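Local coordinates for protein ancestral D-type dye decolorizing peroxidase (Geotrichum candidum, PDB 7ANV) that probably uses hydrogen peroxide to oxidise dyes and related substrates at a haem iron, as expected of an ancestral fungal peroxidase of the D-type dye-decolorizing family, at residues A[32-37]-A[90-95]; A[20-25]-A[156-161]; A[80-85]-A[480-485]. All coordinates share one frame; numbering follows the deposited sequence.

In the fold
In this peroxidase, built from two antiparallel four-stranded sheets, contacts 2 and 3 set helices against one sheet, and contact 1 joins two helices beside it. Contacts 1 and 3 lie closest together, their centres about 11 Å apart. They join where R35 NH2 makes a probable hydrogen bond of 2.9 Å to T485 O and where F34 CZ meets F84 CE1 at 3.6 Å. Contact 2 reaches the same sheet as contact 3, with centres about 16 Å apart, and K157 CG touches V80 CG2 at 3.7 Å. Contacts 1 and 2, with centres about 21 Å apart, do not touch. The haem pocket is formed by residues between 193 and 466, so none of the six segments contributes to it.

Contact 1 (A[32-37]-A[90-95]); sequences AAFRKH and KKLGIN
R35 and L92 mark the closest backbone approach between helix 31-41 and the C-terminal end of helix 86-92, with 8.0 Å between R35 CA and L92 CA. L92 is the residue most buried by the contact. It sends CD2 to the F34 ring, 3.8 Å from F34 CD2, while its other methyl, CD1, lies 4.1 Å from F34 CE2. The two side chains cross at about a right angle, and the leucine reaches the ring obliquely. In F34, CG stands anti to the backbone N (chi1 177°), which brings the CD2-CE2 side of the ring to the leucine methyls. The same L92 CD2 also packs on the aliphatic stem of the arginine, 4.0 Å from R35 CG. The stem then bends at chi3 (70°), and the guanidinium group leaves the apolar patch to bond through NE to the carbonyl oxygen of F486. In the order of its strands, the sheet beneath is that of a ferredoxin-like unit, in which helix 31-41 follows the first strand, 20-28. I28, the last residue of that strand, touches both F34 and L92, and the F165 ring meets that of F34, their planes inclined by about 20°. Just past the leucine, helix 86-92 closes in a Schellman motif: G93 adopts positive phi, and G93 N bonds K90 O at 2.9 Å.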
ATOM      1  N   ALA A  32     -18.253  24.594  11.431  1.00 28.76           N
ATOM      2  CA  ALA A  32     -19.660  24.803  11.026  1.00 28.18           C
ATOM      3  C   ALA A  32     -19.729  24.983   9.515  1.00 27.60           C
ATOM      4  O   ALA A  32     -20.546  24.297   8.855  1.00 27.53           O
ATOM      5  CB  ALA A  32     -20.253  25.966  11.754  1.00 30.65           C
ATOM      6  N   ALA A  33     -18.829  25.782   8.950  1.00 26.68           N
ATOM      7  CA  ALA A  33     -18.852  26.024   7.494  1.00 26.56           C
ATOM      8  C   ALA A  33     -18.470  24.742   6.774  1.00 24.65           C
ATOM      9  O   ALA A  33     -19.081  24.420   5.748  1.00 25.43           O
ATOM     10  CB  ALA A  33     -17.935  27.155   7.126  1.00 26.93           C
ATOM     11  N   PHE A  34     -17.490  24.012   7.302  1.00 24.80           N
ATOM     12  CA  PHE A  34     -17.012  22.756   6.681  1.00 23.97           C
ATOM     13  C   PHE A  34     -18.169  21.753   6.548  1.00 23.89           C
ATOM     14  O   PHE A  34     -18.341  21.111   5.508  1.00 23.33           O
ATOM     15  CB  PHE A  34     -15.856  22.136   7.460  1.00 23.84           C
ATOM     16  CG  PHE A  34     -15.432  20.818   6.857  1.00 23.26           C
ATOM     17  CD1 PHE A  34     -14.547  20.774   5.787  1.00 22.97           C
ATOM     18  CD2 PHE A  34     -15.955  19.618   7.318  1.00 23.29           C
ATOM     19  CE1 PHE A  34     -14.174  19.565   5.211  1.00 22.99           C
ATOM     20  CE2 PHE A  34     -15.631  18.423   6.702  1.00 23.57           C
ATOM     21  CZ  PHE A  34     -14.705  18.382   5.680  1.00 22.69           C
ATOM     22  N   ARG A  35     -18.989  21.639   7.582  1.00 24.94           N
ATOM     23  CA  ARG A  35     -20.095  20.660   7.582  1.00 26.47           C
ATOM     24  C   ARG A  35     -21.124  21.083   6.528  1.00 25.94           C
ATOM     25  O   ARG A  35     -21.695  20.187   5.884  1.00 25.22           O
ATOM     26  CB  ARG A  35     -20.659  20.461   8.988  1.00 28.03           C
ATOM     27  CG  ARG A  35     -19.660  19.896   9.987  1.00 30.12           C
ATOM     28  CD  ARG A  35     -20.293  19.594  11.340  1.00 33.05           C
ATOM     29  NE  ARG A  35     -21.192  18.446  11.241  1.00 37.00           N
ATOM     30  CZ  ARG A  35     -22.316  18.254  11.952  1.00 41.94           C
ATOM     31  NH1 ARG A  35     -22.725  19.133  12.865  1.00 42.36           N
ATOM     32  NH2 ARG A  35     -23.045  17.169  11.736  1.00 42.88           N
ATOM     33  N   LYS A  36     -21.342  22.379   6.310  1.00 27.57           N
ATOM     34  CA  LYS A  36     -22.289  22.876   5.267  1.00 28.29           C
ATOM     35  C   LYS A  36     -21.702  22.597   3.897  1.00 26.24           C
ATOM     36  O   LYS A  36     -22.441  22.082   3.026  1.00 25.95           O
ATOM     37  CB  LYS A  36     -22.509  24.390   5.381  1.00 32.13           C
ATOM     38  CG  LYS A  36     -23.302  24.791   6.604  1.00 38.22           C
ATOM     39  CD  LYS A  36     -24.643  24.086   6.668  1.00 43.21           C
ATOM     40  CE  LYS A  36     -25.614  24.764   7.609  1.00 46.64           C
ATOM     41  NZ  LYS A  36     -26.559  23.786   8.192  1.00 49.36           N
ATOM     42  N   HIS A  37     -20.418  22.927   3.712  1.00 24.89           N
ATOM     43  CA  HIS A  37     -19.682  22.713   2.442  1.00 23.54           C
ATOM     44  C   HIS A  37     -19.697  21.241   2.044  1.00 23.84           C
ATOM     45  O   HIS A  37     -19.896  20.930   0.856  1.00 23.21           O
ATOM     46  CB  HIS A  37     -18.251  23.234   2.559  1.00 23.11           C
ATOM     47  CG  HIS A  37     -18.190  24.719   2.681  1.00 23.12           C
ATOM     48  ND1 HIS A  37     -17.033  25.387   3.053  1.00 22.62           N
ATOM     49  CD2 HIS A  37     -19.136  25.669   2.461  1.00 23.22           C
ATOM     50  CE1 HIS A  37     -17.292  26.684   3.047  1.00 23.67           C
ATOM     51  NE2 HIS A  37     -18.560  26.886   2.691  1.00 23.16           N
ATOM     52  N   LYS A  90     -12.128  15.039  15.791  1.00 27.42           N
ATOM     53  CA  LYS A  90     -12.171  15.837  17.052  1.00 29.81           C
ATOM     54  C   LYS A  90     -12.605  17.265  16.717  1.00 29.45           C
ATOM     55  O   LYS A  90     -13.495  17.822  17.399  1.00 29.64           O
ATOM     56  CB  LYS A  90     -10.809  15.864  17.728  1.00 32.78           C
ATOM     57  CG  LYS A  90     -10.815  16.537  19.088  1.00 37.58           C
ATOM     58  CD  LYS A  90      -9.454  16.520  19.747  1.00 40.08           C
ATOM     59  CE  LYS A  90      -9.397  17.399  20.980  1.00 44.39           C
ATOM     60  NZ  LYS A  90      -8.126  17.177  21.713  1.00 47.15           N
ATOM     61  N   LYS A  91     -11.966  17.863  15.719  1.00 28.21           N
ATOM     62  CA  LYS A  91     -12.276  19.229  15.272  1.00 29.00           C
ATOM     63  C   LYS A  91     -13.773  19.368  14.970  1.00 27.54           C
ATOM     64  O   LYS A  91     -14.354  20.437  15.281  1.00 27.62           O
ATOM     65  CB  LYS A  91     -11.429  19.587  14.056  1.00 29.17           C
ATOM     66  CG  LYS A  91     -11.661  21.012  13.577  1.00 29.96           C
ATOM     67  CD  LYS A  91     -11.166  22.069  14.546  1.00 32.12           C
ATOM     68  CE  LYS A  91     -11.654  23.450  14.163  1.00 34.37           C
ATOM     69  NZ  LYS A  91     -10.913  24.489  14.904  1.00 36.19           N
ATOM     70  N   LEU A  92     -14.389  18.361  14.367  1.00 26.92           N
ATOM     71  CA  LEU A  92     -15.821  18.383  13.968  1.00 26.91           C
ATOM     72  C   LEU A  92     -16.743  18.031  15.148  1.00 28.85           C
ATOM     73  O   LEU A  92     -17.983  18.113  14.954  1.00 29.53           O
ATOM     74  CB  LEU A  92     -16.031  17.406  12.813  1.00 26.14           C
ATOM     75  CG  LEU A  92     -15.366  17.818  11.506  1.00 26.52           C
ATOM     76  CD1 LEU A  92     -15.550  16.735  10.446  1.00 26.58           C
ATOM     77  CD2 LEU A  92     -15.892  19.175  11.064  1.00 27.21           C
ATOM     78  N   GLY A  93     -16.188  17.618  16.281  1.00 29.42           N
ATOM     79  CA  GLY A  93     -16.948  17.215  17.478  1.00 30.89           C
ATOM     80  C   GLY A  93     -17.600  15.856  17.292  1.00 31.32           C
ATOM     81  O   GLY A  93     -18.594  15.573  17.962  1.00 32.16           O
ATOM     82  N   ILE A  94     -17.049  15.012  16.425  1.00 30.33           N
ATOM     83  CA  ILE A  94     -17.577  13.635  16.212  1.00 30.85           C
ATOM     84  C   ILE A  94     -16.865  12.721  17.200  1.00 30.86           C
ATOM     85  O   ILE A  94     -15.639  12.605  17.133  1.00 31.47           O
ATOM     86  CB  ILE A  94     -17.437  13.212  14.745  1.00 30.05           C
ATOM     87  CG1 ILE A  94     -18.311  14.103  13.859  1.00 30.98           C
ATOM     88  CG2 ILE A  94     -17.786  11.745  14.587  1.00 30.20           C
ATOM     89  CD1 ILE A  94     -17.993  14.034  12.393  1.00 30.90           C
ATOM     90  N   ASN A  95     -17.611  12.142  18.133  1.00 33.31           N
ATOM     91  CA  ASN A  95     -17.042  11.303  19.209  1.00 35.57           C
ATOM     92  C   ASN A  95     -16.574   9.981  18.590  1.00 34.91           C
ATOM     93  O   ASN A  95     -17.415   9.177  18.181  1.00 35.72           O
ATOM     94  CB  ASN A  95     -18.071  11.097  20.316  1.00 39.14           C
ATOM     95  CG  ASN A  95     -17.542  10.258  21.447  1.00 40.64           C
ATOM     96  OD1 ASN A  95     -16.613   9.480  21.268  1.00 43.20           O
ATOM     97  ND2 ASN A  95     -18.194  10.345  22.587  1.00 43.72           N
TER

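Contact 2 (A[20-25]-A[156-161])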
ATOM      1  N   THR A  20      -3.252   9.396 -13.048  1.00 21.03           N
ATOM      2  CA  THR A  20      -2.691  10.396 -12.116  1.00 20.12           C
ATOM      3  C   THR A  20      -3.667  10.571 -10.956  1.00 19.60           C
ATOM      4  O   THR A  20      -4.886  10.367 -11.127  1.00 18.42           O
ATOM      5  CB  THR A  20      -2.389  11.720 -12.833  1.00 21.16           C
ATOM      6  OG1 THR A  20      -1.721  12.611 -11.939  1.00 21.35           O
ATOM      7  CG2 THR A  20      -3.622  12.411 -13.375  1.00 20.78           C
ATOM      8  N   GLU A  21      -3.157  10.965  -9.810  1.00 18.93           N
ATOM      9  CA  GLU A  21      -4.013  11.094  -8.618  1.00 19.54           C
ATOM     10  C   GLU A  21      -3.364  12.146  -7.736  1.00 20.09           C
ATOM     11  O   GLU A  21      -2.145  12.054  -7.531  1.00 21.91           O
ATOM     12  CB  GLU A  21      -4.120   9.730  -7.932  1.00 19.81           C
ATOM     13  CG  GLU A  21      -5.081   9.698  -6.765  1.00 20.32           C
ATOM     14  CD  GLU A  21      -5.163   8.291  -6.173  1.00 22.74           C
ATOM     15  OE1 GLU A  21      -4.166   7.523  -6.323  1.00 22.01           O
ATOM     16  OE2 GLU A  21      -6.197   7.991  -5.541  1.00 25.05           O
ATOM     17  N   THR A  22      -4.164  13.034  -7.165  1.00 18.67           N
ATOM     18  CA  THR A  22      -3.667  14.079  -6.267  1.00 19.22           C
ATOM     19  C   THR A  22      -4.274  13.829  -4.896  1.00 19.15           C
ATOM     20  O   THR A  22      -5.464  13.497  -4.799  1.00 19.57           O
ATOM     21  CB  THR A  22      -3.981  15.479  -6.796  1.00 20.66           C
ATOM     22  OG1 THR A  22      -3.164  15.688  -7.946  1.00 21.47           O
ATOM     23  CG2 THR A  22      -3.661  16.528  -5.755  1.00 20.98           C
ATOM     24  N   TYR A  23      -3.436  13.875  -3.872  1.00 18.55           N
ATOM     25  CA  TYR A  23      -3.864  13.823  -2.465  1.00 18.47           C
ATOM     26  C   TYR A  23      -3.796  15.238  -1.920  1.00 18.56           C
ATOM     27  O   TYR A  23      -2.705  15.804  -1.885  1.00 19.45           O
ATOM     28  CB  TYR A  23      -2.943  12.849  -1.738  1.00 18.08           C
ATOM     29  CG  TYR A  23      -3.130  11.443  -2.195  1.00 18.09           C
ATOM     30  CD1 TYR A  23      -2.414  10.955  -3.268  1.00 18.73           C
ATOM     31  CD2 TYR A  23      -3.988  10.595  -1.533  1.00 18.54           C
ATOM     32  CE1 TYR A  23      -2.584   9.660  -3.720  1.00 19.02           C
ATOM     33  CE2 TYR A  23      -4.158   9.295  -1.964  1.00 18.35           C
ATOM     34  CZ  TYR A  23      -3.443   8.826  -3.041  1.00 18.84           C
ATOM     35  OH  TYR A  23      -3.587   7.548  -3.486  1.00 19.04           O
ATOM     36  N   PHE A  24      -4.944  15.767  -1.512  1.00 18.60           N
ATOM     37  CA  PHE A  24      -5.089  17.131  -0.939  1.00 19.50           C
ATOM     38  C   PHE A  24      -5.321  16.983   0.563  1.00 19.21           C
ATOM     39  O   PHE A  24      -6.446  16.607   1.007  1.00 19.36           O
ATOM     40  CB  PHE A  24      -6.214  17.841  -1.690  1.00 20.28           C
ATOM     41  CG  PHE A  24      -6.451  19.251  -1.268  1.00 21.74           C
ATOM     42  CD1 PHE A  24      -7.224  19.535  -0.159  1.00 23.10           C
ATOM     43  CD2 PHE A  24      -5.977  20.291  -2.037  1.00 23.84           C
ATOM     44  CE1 PHE A  24      -7.493  20.863   0.171  1.00 24.72           C
ATOM     45  CE2 PHE A  24      -6.244  21.607  -1.697  1.00 24.80           C
ATOM     46  CZ  PHE A  24      -6.991  21.879  -0.584  1.00 23.86           C
ATOM     47  N   PHE A  25      -4.263  17.224   1.342  1.00 19.31           N
ATOM     48  CA  PHE A  25      -4.307  17.052   2.814  1.00 20.23           C
ATOM     49  C   PHE A  25      -4.715  18.405   3.383  1.00 20.33           C
ATOM     50  O   PHE A  25      -4.148  19.457   3.015  1.00 21.44           O
ATOM     51  CB  PHE A  25      -2.956  16.620   3.375  1.00 19.37           C
ATOM     52  CG  PHE A  25      -2.513  15.280   2.871  1.00 19.56           C
ATOM     53  CD1 PHE A  25      -2.933  14.121   3.515  1.00 18.96           C
ATOM     54  CD2 PHE A  25      -1.676  15.164   1.781  1.00 19.00           C
ATOM     55  CE1 PHE A  25      -2.513  12.887   3.067  1.00 18.83           C
ATOM     56  CE2 PHE A  25      -1.279  13.919   1.322  1.00 19.11           C
ATOM     57  CZ  PHE A  25      -1.665  12.783   1.983  1.00 18.31           C
ATOM     58  N   LYS A 156      -9.087  20.228 -12.942  1.00 22.83           N
ATOM     59  CA  LYS A 156     -10.430  20.809 -13.110  1.00 23.65           C
ATOM     60  C   LYS A 156     -11.274  20.397 -11.917  1.00 21.70           C
ATOM     61  O   LYS A 156     -11.981  21.247 -11.329  1.00 21.30           O
ATOM     62  CB  LYS A 156     -11.027  20.324 -14.428  1.00 25.85           C
ATOM     63  CG  LYS A 156     -12.437  20.838 -14.636  1.00 28.48           C
ATOM     64  CD  LYS A 156     -12.928  20.569 -16.025  1.00 32.95           C
ATOM     65  CE  LYS A 156     -14.079  21.468 -16.397  1.00 35.56           C
ATOM     66  NZ  LYS A 156     -14.438  21.263 -17.823  1.00 39.22           N
ATOM     67  N   LYS A 157     -11.225  19.108 -11.553  1.00 20.85           N
ATOM     68  CA  LYS A 157     -12.049  18.619 -10.431  1.00 20.79           C
ATOM     69  C   LYS A 157     -11.574  19.267  -9.112  1.00 20.11           C
ATOM     70  O   LYS A 157     -12.409  19.614  -8.240  1.00 19.76           O
ATOM     71  CB  LYS A 157     -11.979  17.098 -10.401  1.00 20.53           C
ATOM     72  CG  LYS A 157     -12.833  16.431  -9.352  1.00 20.94           C
ATOM     73  CD  LYS A 157     -14.301  16.698  -9.439  1.00 22.01           C
ATOM     74  CE  LYS A 157     -14.963  16.268 -10.732  1.00 24.65           C
ATOM     75  NZ  LYS A 157     -16.433  16.461 -10.648  1.00 26.41           N
ATOM     76  N   LEU A 158     -10.271  19.375  -8.913  1.00 20.31           N
ATOM     77  CA  LEU A 158      -9.718  20.060  -7.722  1.00 21.82           C
ATOM     78  C   LEU A 158     -10.206  21.513  -7.652  1.00 21.87           C
ATOM     79  O   LEU A 158     -10.466  21.978  -6.549  1.00 22.73           O
ATOM     80  CB  LEU A 158      -8.200  20.024  -7.780  1.00 23.80           C
ATOM     81  CG  LEU A 158      -7.589  18.732  -7.298  1.00 25.28           C
ATOM     82  CD1 LEU A 158      -6.115  18.674  -7.716  1.00 27.62           C
ATOM     83  CD2 LEU A 158      -7.780  18.595  -5.792  1.00 27.00           C
ATOM     84  N   GLN A 159     -10.286  22.257  -8.761  1.00 22.61           N
ATOM     85  CA  GLN A 159     -10.785  23.658  -8.704  1.00 23.02           C
ATOM     86  C   GLN A 159     -12.239  23.635  -8.216  1.00 22.43           C
ATOM     87  O   GLN A 159     -12.643  24.542  -7.499  1.00 22.33           O
ATOM     88  CB  GLN A 159     -10.675  24.337 -10.062  1.00 24.92           C
ATOM     89  CG  GLN A 159      -9.248  24.707 -10.426  1.00 25.99           C
ATOM     90  CD  GLN A 159      -8.686  25.655  -9.387  1.00 27.81           C
ATOM     91  OE1 GLN A 159      -9.311  26.646  -8.986  1.00 27.42           O
ATOM     92  NE2 GLN A 159      -7.525  25.292  -8.876  1.00 30.48           N
ATOM     93  N   GLU A 160     -13.026  22.666  -8.654  1.00 21.09           N
ATOM     94  CA  GLU A 160     -14.448  22.558  -8.246  1.00 21.48           C
ATOM     95  C   GLU A 160     -14.518  22.278  -6.735  1.00 20.89           C
ATOM     96  O   GLU A 160     -15.314  22.941  -6.014  1.00 20.83           O
ATOM     97  CB  GLU A 160     -15.128  21.477  -9.094  1.00 22.22           C
ATOM     98  CG  GLU A 160     -16.555  21.236  -8.699  1.00 23.24           C
ATOM     99  CD  GLU A 160     -17.210  20.119  -9.493  1.00 24.79           C
ATOM    100  OE1 GLU A 160     -16.483  19.348 -10.138  1.00 25.51           O
ATOM    101  OE2 GLU A 160     -18.441  20.012  -9.405  1.00 26.88           O
ATOM    102  N   ILE A 161     -13.714  21.335  -6.255  1.00 20.45           N
ATOM    103  CA  ILE A 161     -13.683  20.946  -4.813  1.00 19.98           C
ATOM    104  C   ILE A 161     -13.172  22.126  -3.988  1.00 19.91           C
ATOM    105  O   ILE A 161     -13.786  22.419  -2.964  1.00 20.24           O
ATOM    106  CB  ILE A 161     -12.843  19.675  -4.577  1.00 20.18           C
ATOM    107  CG1 ILE A 161     -13.463  18.477  -5.292  1.00 20.27           C
ATOM    108  CG2 ILE A 161     -12.663  19.426  -3.092  1.00 20.48           C
ATOM    109  CD1 ILE A 161     -12.498  17.328  -5.467  1.00 20.62           C
TER
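L158 gives up the most surface here, to T22 and F24, two residues on the same face of strand 20-28. Its branches divide the work. CD1 settles against the threonine, 3.8 Å from T22 CG2 and 4.0 Å from T22 CB; CD2 reaches less closely toward the phenylalanine, 4.5 Å from F24 CB, and lies obliquely to its ring. The threonine offers carbon because its methyl is anti to the backbone N, which brings CG2 within reach of L158 CD1. Between these segments L158 alone makes the contact from the helix, spanning two alternate strand positions; elsewhere V154 and E162 of the same helix touch T22 and F24 respectively. The opposite face of the strand turns to the second sheet, where Y23 and F25 meet F251 edge-to-face. Within the helix segment, K157 NZ forms a salt bridge of 2.9 Å with E160 OE1, on the syn side and tilted 25° out of the carboxylate plane. Across the contact only methyl and methylene groups and the F24 ring meet. Such groups impose little direction, so shape probably matters more than polar pairing at this point, and the strand's backbone polarity is met by its neighbours, with T22 bonding V146 and F24 bonding I144.

Contact 3 (A[80-85]-A[480-485]); sequences VNIAFS and SALKDT
I82 and F84, two positions apart on strand 78-84, receive the fork of L482 from helix 479-486. L482 CD1 approaches the branch methyl of the isoleucine, 4.1 Å from I82 CG2, and L482 CD2 comes to the rim of the phenylalanine, near the ring plane and 4.1 Å from F84 CE2. The leucine does not start out straight at the strand, but with CG anti to its carbonyl carbon (chi1 -71°) the methyls come to meet the I82 and F84 side chains, although I82 CA and L482 CA are 9.4 Å apart. All three residues are buried, although the segments cover only 87 Å² between them. Away from this apolar point the helix meets solvent, with K483 and D484 exposed. N81, beside the packed patch, uses its amide elsewhere: N81 ND2 bonds V80 O at 2.8 Å, almost straight at the hydrogen (172°), the donor standing well above the V80 carbonyl plane. I42 and P477 also touch the leucine, while L38 and L41 of helix 31-41 press on I82. F486 meets the F84 ring, and the backbone of F84 bonds F475 of strand 466-476, so the edge strands of the two sheets are joined here, and helix 479-486 follows the second of them directly in the chain.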
ATOM      1  N   VAL A  80     -13.449  10.853  -6.905  1.00 18.38           N
ATOM      2  CA  VAL A  80     -13.246  11.695  -5.689  1.00 17.70           C
ATOM      3  C   VAL A  80     -13.616  10.876  -4.471  1.00 17.15           C
ATOM      4  O   VAL A  80     -14.719  10.352  -4.432  1.00 17.39           O
ATOM      5  CB  VAL A  80     -14.083  12.988  -5.698  1.00 18.37           C
ATOM      6  CG1 VAL A  80     -13.772  13.845  -4.463  1.00 18.06           C
ATOM      7  CG2 VAL A  80     -13.829  13.758  -6.976  1.00 18.69           C
ATOM      8  N   ASN A  81     -12.716  10.803  -3.485  1.00 17.00           N
ATOM      9  CA  ASN A  81     -13.037  10.221  -2.164  1.00 16.55           C
ATOM     10  C   ASN A  81     -12.511  11.195  -1.104  1.00 16.51           C
ATOM     11  O   ASN A  81     -11.688  12.086  -1.403  1.00 16.58           O
ATOM     12  CB  ASN A  81     -12.398   8.836  -1.954  1.00 16.24           C
ATOM     13  CG  ASN A  81     -13.134   7.633  -2.507  1.00 17.17           C
ATOM     14  OD1 ASN A  81     -12.830   6.503  -2.125  1.00 17.14           O
ATOM     15  ND2 ASN A  81     -14.108   7.823  -3.371  1.00 17.03           N
ATOM     16  N   ILE A  82     -12.976  11.009   0.118  1.00 16.90           N
ATOM     17  CA  ILE A  82     -12.558  11.838   1.263  1.00 17.25           C
ATOM     18  C   ILE A  82     -12.407  10.960   2.497  1.00 17.37           C
ATOM     19  O   ILE A  82     -13.237  10.065   2.739  1.00 18.29           O
ATOM     20  CB  ILE A  82     -13.535  13.005   1.493  1.00 18.27           C
ATOM     21  CG1 ILE A  82     -12.965  13.997   2.507  1.00 19.68           C
ATOM     22  CG2 ILE A  82     -14.947  12.506   1.856  1.00 18.28           C
ATOM     23  CD1 ILE A  82     -13.716  15.297   2.602  1.00 20.33           C
ATOM     24  N   ALA A  83     -11.412  11.303   3.321  1.00 17.14           N
ATOM     25  CA  ALA A  83     -11.123  10.540   4.547  1.00 16.42           C
ATOM     26  C   ALA A  83     -10.680  11.539   5.613  1.00 16.36           C
ATOM     27  O   ALA A  83     -10.097  12.576   5.277  1.00 17.19           O
ATOM     28  CB  ALA A  83     -10.109   9.445   4.319  1.00 16.22           C
ATOM     29  N   PHE A  84     -10.874  11.155   6.863  1.00 17.16           N
ATOM     30  CA  PHE A  84     -10.679  12.020   8.049  1.00 17.50           C
ATOM     31  C   PHE A  84      -9.697  11.339   8.985  1.00 18.48           C
ATOM     32  O   PHE A  84      -9.826  10.146   9.255  1.00 19.03           O
ATOM     33  CB  PHE A  84     -12.019  12.279   8.741  1.00 18.79           C
ATOM     34  CG  PHE A  84     -12.949  13.084   7.893  1.00 18.54           C
ATOM     35  CD1 PHE A  84     -12.903  14.455   7.901  1.00 20.06           C
ATOM     36  CD2 PHE A  84     -13.862  12.454   7.057  1.00 19.35           C
ATOM     37  CE1 PHE A  84     -13.741  15.197   7.092  1.00 19.96           C
ATOM     38  CE2 PHE A  84     -14.661  13.205   6.213  1.00 19.20           C
ATOM     39  CZ  PHE A  84     -14.623  14.568   6.264  1.00 20.42           C
ATOM     40  N   SER A  85      -8.791  12.125   9.567  1.00 19.13           N
ATOM     41  CA  SER A  85      -7.920  11.658  10.677  1.00 19.41           C
ATOM     42  C   SER A  85      -8.715  11.766  11.980  1.00 20.62           C
ATOM     43  O   SER A  85      -9.728  12.531  12.033  1.00 20.44           O
ATOM     44  CB  SER A  85      -6.658  12.497  10.716  1.00 19.34           C
ATOM     45  OG  SER A  85      -7.003  13.805  11.129  1.00 19.54           O
ATOM     46  N   SER A 480     -23.782   7.332   3.457  1.00 21.84           N
ATOM     47  CA  SER A 480     -24.853   7.661   4.435  1.00 23.35           C
ATOM     48  C   SER A 480     -24.228   8.329   5.664  1.00 22.26           C
ATOM     49  O   SER A 480     -24.849   9.261   6.207  1.00 23.19           O
ATOM     50  CB  SER A 480     -25.669   6.448   4.751  1.00 24.21           C
ATOM     51  OG  SER A 480     -24.911   5.538   5.427  1.00 25.33           O
ATOM     52  N   ALA A 481     -23.025   7.939   6.077  1.00 22.09           N
ATOM     53  CA  ALA A 481     -22.344   8.591   7.225  1.00 21.89           C
ATOM     54  C   ALA A 481     -21.991  10.047   6.869  1.00 22.49           C
ATOM     55  O   ALA A 481     -22.227  10.962   7.707  1.00 22.36           O
ATOM     56  CB  ALA A 481     -21.137   7.835   7.663  1.00 21.92           C
ATOM     57  N   LEU A 482     -21.441  10.269   5.674  1.00 22.04           N
ATOM     58  CA  LEU A 482     -21.130  11.626   5.180  1.00 23.87           C
ATOM     59  C   LEU A 482     -22.409  12.484   5.230  1.00 25.19           C
ATOM     60  O   LEU A 482     -22.331  13.607   5.744  1.00 26.31           O
ATOM     61  CB  LEU A 482     -20.562  11.552   3.767  1.00 23.70           C
ATOM     62  CG  LEU A 482     -19.156  10.972   3.654  1.00 22.92           C
ATOM     63  CD1 LEU A 482     -18.732  10.949   2.199  1.00 23.13           C
ATOM     64  CD2 LEU A 482     -18.127  11.739   4.497  1.00 23.25           C
ATOM     65  N   LYS A 483     -23.556  11.952   4.798  1.00 26.51           N
ATOM     66  CA  LYS A 483     -24.833  12.706   4.708  1.00 28.20           C
ATOM     67  C   LYS A 483     -25.408  12.960   6.100  1.00 28.82           C
ATOM     68  O   LYS A 483     -25.869  14.100   6.351  1.00 28.73           O
ATOM     69  CB  LYS A 483     -25.866  11.925   3.902  1.00 29.64           C
ATOM     70  CG  LYS A 483     -25.661  11.963   2.405  1.00 31.87           C
ATOM     71  CD  LYS A 483     -26.603  11.055   1.639  1.00 32.93           C
ATOM     72  CE  LYS A 483     -26.477  11.222   0.143  1.00 33.75           C
ATOM     73  NZ  LYS A 483     -27.449  10.378  -0.583  1.00 34.95           N
ATOM     74  N   ASP A 484     -25.458  11.925   6.939  1.00 28.76           N
ATOM     75  CA  ASP A 484     -26.305  11.908   8.160  1.00 30.94           C
ATOM     76  C   ASP A 484     -25.468  12.276   9.376  1.00 29.67           C
ATOM     77  O   ASP A 484     -26.047  12.772  10.323  1.00 32.51           O
ATOM     78  CB  ASP A 484     -27.054  10.578   8.307  1.00 33.07           C
ATOM     79  CG  ASP A 484     -27.935  10.311   7.099  1.00 36.01           C
ATOM     80  OD1 ASP A 484     -28.339  11.285   6.435  1.00 39.64           O
ATOM     81  OD2 ASP A 484     -28.161   9.116   6.781  1.00 42.13           O
ATOM     82  N   THR A 485     -24.144  12.160   9.341  1.00 27.24           N
ATOM     83  CA  THR A 485     -23.317  12.474  10.532  1.00 26.48           C
ATOM     84  C   THR A 485     -22.325  13.616  10.262  1.00 26.43           C
ATOM     85  O   THR A 485     -22.170  14.480  11.158  1.00 27.82           O
ATOM     86  CB  THR A 485     -22.586  11.222  11.014  1.00 26.78           C
ATOM     87  OG1 THR A 485     -23.612  10.289  11.401  1.00 28.22           O
ATOM     88  CG2 THR A 485     -21.617  11.539  12.123  1.00 26.52           C
TER